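Local coordinates for protein kinectin 1 (Kinesin receptor) (Legionella pneumophila, PDB 4MU6) that is a Legionella pneumophila effector, LegC3, whose N-terminal coiled-coil domain, the part modelled here, has no established biochemical function, at residues E180-N183 against K184-L187; I171-Q174 against S175-Q179. One frame throughout, in Å; residues are numbered along the deposited sequence.

Interaction 1: E180-N183 against K184-L187; sequences EVNN and KIKL
N183 and L187 meet one helical turn apart on the packed side of this contact, where the leucine side chain lies against the carbonyl oxygen of the asparagine. CG of L187 sits 3.2 Å from N183 O, the same oxygen that accepts the backbone hydrogen bond from L187 N at 2.9 Å. The side chain of N183 is buried, and its amide is held at both ends: OD1 accepts from Q179 NE2 on the preceding turn, and ND2 donates to E104 OE1 on helix 43-105. Two bonds to different partners fix which way the amide is flipped. Helix 158-217 lies antiparallel to helix 43-105 here, consistent with the LegC3 N-terminal coiled-coil domain: N183 and K186 touch L101, while E180 and L187 touch L105.

The outer side, with V181, K184 and I185, is held more lightly. V181 and I185 run side by side in the same direction, with a single methyl contact, CG2 of V181 to CD1 of I185 at 4.0 Å. E180 stands at the border between the two sides and lies alongside K184; their side chains meet carbon to carbon, CG of E180 to CE of K184 at 4.1 Å. A bend at chi3 of K184 (-92°) accompanies a gap of 5.1 Å between its NZ and OE1 of E180, so the opposite charges may attract at a distance without forming a salt bridge. Beneath both sides the backbone bonds keep the i to i+4 spacing of a regular alpha-helix, as in I185 N to V181 O at 2.9 Å.

Interaction 2: I171-Q174 against S175-Q179; sequences IKIQ and SLFEQ
S175 turns its hydroxyl back onto the carbonyl of K172, three residues earlier, and OG donates to K172 O at 2.5 Å, a distance shorter than usual that should not be pressed. With chi1 at 74°, OG sits between its own backbone N and carbonyl carbon, a setting from which a serine in a helix can fold back on the preceding turn. K172 O also accepts from L176 N at 3.0 Å, and both donors come from the same face of the carbonyl plane. The lysine chain leaves anti to its backbone N (chi1 176°), then bends at chi2 (54°), which swings it along the helix past the serine and across L176. There CE lies 4.1 Å from CD1 of L176. A water donates to S175 OG at 3.0 Å; its approach to K172 NZ, at 2.4 Å, is doubtfully short. On another flank, I173 and F177 run side by side, CG2 of the isoleucine 3.8 Å from CE2 of the ring. I173, K172 and L176 also touch helix 108-127, so this turn rests on the glutamines Q111, Q115 and Q116. With two donors on one carbonyl oxygen, the serine hydroxyl is satisfied by the backbone of its own helix without displacing the regular helical bond.

In the fold
From the N terminus, after two short helices, 10-22 and 29-38, the chain builds helices 43-105 and 108-127, and helix 158-217 then runs back along them after an unmodelled stretch, 131-154. Interaction 2 comes first on that helix and interaction 1 follows directly, so the two are in series, neither nested nor crossed, and their centres lie 13 Å apart. Neither closes a loop, since each joins successive turns of one continuous helix. Their outside neighbours differ: 171-179 packs on helix 108-127, whereas 180-187 packs on helix 43-105. Between them helix 158-217 spans the junction of those two helices, and the segments simply adjoin in sequence at Q179 and E180.

Interaction 1: E180-N183 against K184-L187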
# COMPACT_ATOMS: atom_id res chain seq x y z
N GLU A 180 43.11 -19.16 15.42
CA GLU A 180 42.48 -20.08 14.47
C GLU A 180 40.98 -20.24 14.70
O GLU A 180 40.17 -20.02 13.79
CB GLU A 180 43.17 -21.44 14.50
CG GLU A 180 42.59 -22.45 13.52
CD GLU A 180 43.42 -23.73 13.43
OE1 GLU A 180 43.51 -24.46 14.45
OE2 GLU A 180 43.99 -24.00 12.35
N VAL A 181 40.59 -20.61 15.91
CA VAL A 181 39.18 -20.82 16.19
C VAL A 181 38.38 -19.51 16.06
O VAL A 181 37.26 -19.52 15.56
CB VAL A 181 38.97 -21.47 17.57
CG1 VAL A 181 39.84 -20.78 18.58
CG2 VAL A 181 37.52 -21.40 17.99
N ASN A 182 38.96 -18.38 16.47
CA ASN A 182 38.30 -17.08 16.31
C ASN A 182 38.04 -16.69 14.86
O ASN A 182 36.97 -16.18 14.53
CB ASN A 182 39.07 -15.98 17.02
CG ASN A 182 38.84 -16.00 18.51
OD1 ASN A 182 37.90 -16.64 18.98
ND2 ASN A 182 39.70 -15.33 19.27
N ASN A 183 39.03 -16.90 14.00
CA ASN A 183 38.83 -16.65 12.59
C ASN A 183 37.77 -17.58 12.03
O ASN A 183 36.98 -17.19 11.17
CB ASN A 183 40.13 -16.74 11.80
CG ASN A 183 41.06 -15.59 12.10
OD1 ASN A 183 40.84 -14.84 13.06
ND2 ASN A 183 42.11 -15.44 11.28
N LYS A 184 37.71 -18.80 12.53
CA LYS A 184 36.67 -19.70 12.05
C LYS A 184 35.28 -19.22 12.46
O LYS A 184 34.35 -19.29 11.67
CB LYS A 184 36.93 -21.14 12.46
CG LYS A 184 37.80 -21.87 11.46
CD LYS A 184 37.75 -23.37 11.68
CE LYS A 184 38.85 -23.81 12.60
NZ LYS A 184 38.72 -25.26 12.92
N ILE A 185 35.14 -18.73 13.69
CA ILE A 185 33.86 -18.18 14.14
C ILE A 185 33.46 -16.99 13.27
O ILE A 185 32.30 -16.88 12.86
CB ILE A 185 33.92 -17.80 15.64
CG1 ILE A 185 33.98 -19.07 16.49
CG2 ILE A 185 32.71 -16.93 16.05
CD1 ILE A 185 34.41 -18.85 17.93
N LYS A 186 34.41 -16.12 12.95
CA LYS A 186 34.12 -14.93 12.16
C LYS A 186 33.76 -15.31 10.73
O LYS A 186 33.06 -14.58 10.04
CB LYS A 186 35.33 -13.98 12.15
CG LYS A 186 35.43 -13.04 13.33
CD LYS A 186 36.85 -12.52 13.49
CE LYS A 186 36.97 -11.54 14.64
NZ LYS A 186 38.41 -11.31 14.99
N LEU A 187 34.28 -16.44 10.28
CA LEU A 187 33.97 -16.91 8.95
C LEU A 187 32.55 -17.43 8.95
O LEU A 187 31.82 -17.21 7.99
CB LEU A 187 34.97 -17.95 8.48
CG LEU A 187 36.32 -17.40 8.01
CD1 LEU A 187 37.20 -18.55 7.57
CD2 LEU A 187 36.15 -16.39 6.88

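Interaction 2: I171-Q174 against S175-Q179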
# COMPACT_ATOMS: atom_id res chain seq x y z
N ILE A 171 53.14 -19.39 24.86
CA ILE A 171 52.07 -18.40 24.81
C ILE A 171 51.75 -18.08 23.35
O ILE A 171 50.58 -17.93 22.96
CB ILE A 171 52.43 -17.11 25.60
CG1 ILE A 171 52.41 -17.39 27.11
CG2 ILE A 171 51.45 -15.99 25.26
CD1 ILE A 171 53.02 -16.29 27.99
N LYS A 172 52.79 -18.00 22.52
CA LYS A 172 52.59 -17.67 21.12
C LYS A 172 51.77 -18.77 20.45
O LYS A 172 50.85 -18.50 19.68
CB LYS A 172 53.92 -17.44 20.41
CG LYS A 172 53.80 -17.18 18.90
CD LYS A 172 52.84 -16.03 18.58
CE LYS A 172 52.86 -15.72 17.09
NZ LYS A 172 51.92 -14.64 16.69
N ILE A 173 52.10 -20.02 20.77
CA ILE A 173 51.40 -21.16 20.18
C ILE A 173 49.95 -21.21 20.65
O ILE A 173 49.05 -21.49 19.86
CB ILE A 173 52.15 -22.47 20.51
CG1 ILE A 173 53.45 -22.53 19.71
CG2 ILE A 173 51.27 -23.67 20.24
CD1 ILE A 173 54.45 -23.56 20.22
N GLN A 174 49.74 -20.92 21.94
CA GLN A 174 48.38 -20.85 22.46
C GLN A 174 47.58 -19.79 21.73
O GLN A 174 46.41 -19.99 21.43
CB GLN A 174 48.37 -20.57 23.97
CG GLN A 174 48.24 -21.83 24.82
CD GLN A 174 48.81 -21.65 26.23
OE1 GLN A 174 48.89 -20.53 26.74
NE2 GLN A 174 49.21 -22.76 26.85
N SER A 175 48.23 -18.67 21.43
CA SER A 175 47.55 -17.54 20.82
C SER A 175 47.16 -17.85 19.38
O SER A 175 46.09 -17.47 18.92
CB SER A 175 48.43 -16.29 20.86
OG SER A 175 49.48 -16.39 19.91
N LEU A 176 48.04 -18.57 18.68
CA LEU A 176 47.76 -19.01 17.32
C LEU A 176 46.55 -19.93 17.28
O LEU A 176 45.70 -19.79 16.40
CB LEU A 176 48.99 -19.71 16.73
CG LEU A 176 50.13 -18.74 16.40
CD1 LEU A 176 51.47 -19.48 16.26
CD2 LEU A 176 49.79 -17.97 15.14
N PHE A 177 46.47 -20.87 18.21
CA PHE A 177 45.32 -21.78 18.27
C PHE A 177 44.04 -21.00 18.56
O PHE A 177 42.99 -21.34 18.00
CB PHE A 177 45.51 -22.90 19.30
CG PHE A 177 46.30 -24.10 18.78
CD1 PHE A 177 45.77 -24.93 17.80
CD2 PHE A 177 47.56 -24.40 19.29
CE1 PHE A 177 46.50 -26.03 17.32
CE2 PHE A 177 48.29 -25.51 18.82
CZ PHE A 177 47.76 -26.32 17.84
N GLU A 178 44.12 -19.98 19.41
CA GLU A 178 42.98 -19.10 19.65
C GLU A 178 42.66 -18.25 18.42
O GLU A 178 41.49 -17.98 18.12
CB GLU A 178 43.24 -18.18 20.84
CG GLU A 178 41.99 -17.42 21.27
CD GLU A 178 42.24 -16.45 22.41
OE1 GLU A 178 43.37 -16.46 22.96
OE2 GLU A 178 41.31 -15.69 22.75
N GLN A 179 43.70 -17.82 17.71
CA GLN A 179 43.52 -17.04 16.50
C GLN A 179 42.74 -17.89 15.49
O GLN A 179 41.83 -17.40 14.80
CB GLN A 179 44.87 -16.63 15.91
CG GLN A 179 44.76 -15.68 14.72
CD GLN A 179 44.30 -14.29 15.14
OE1 GLN A 179 44.92 -13.65 15.98
NE2 GLN A 179 43.20 -13.82 14.55
O HOH W 1 49.66 -14.56 17.55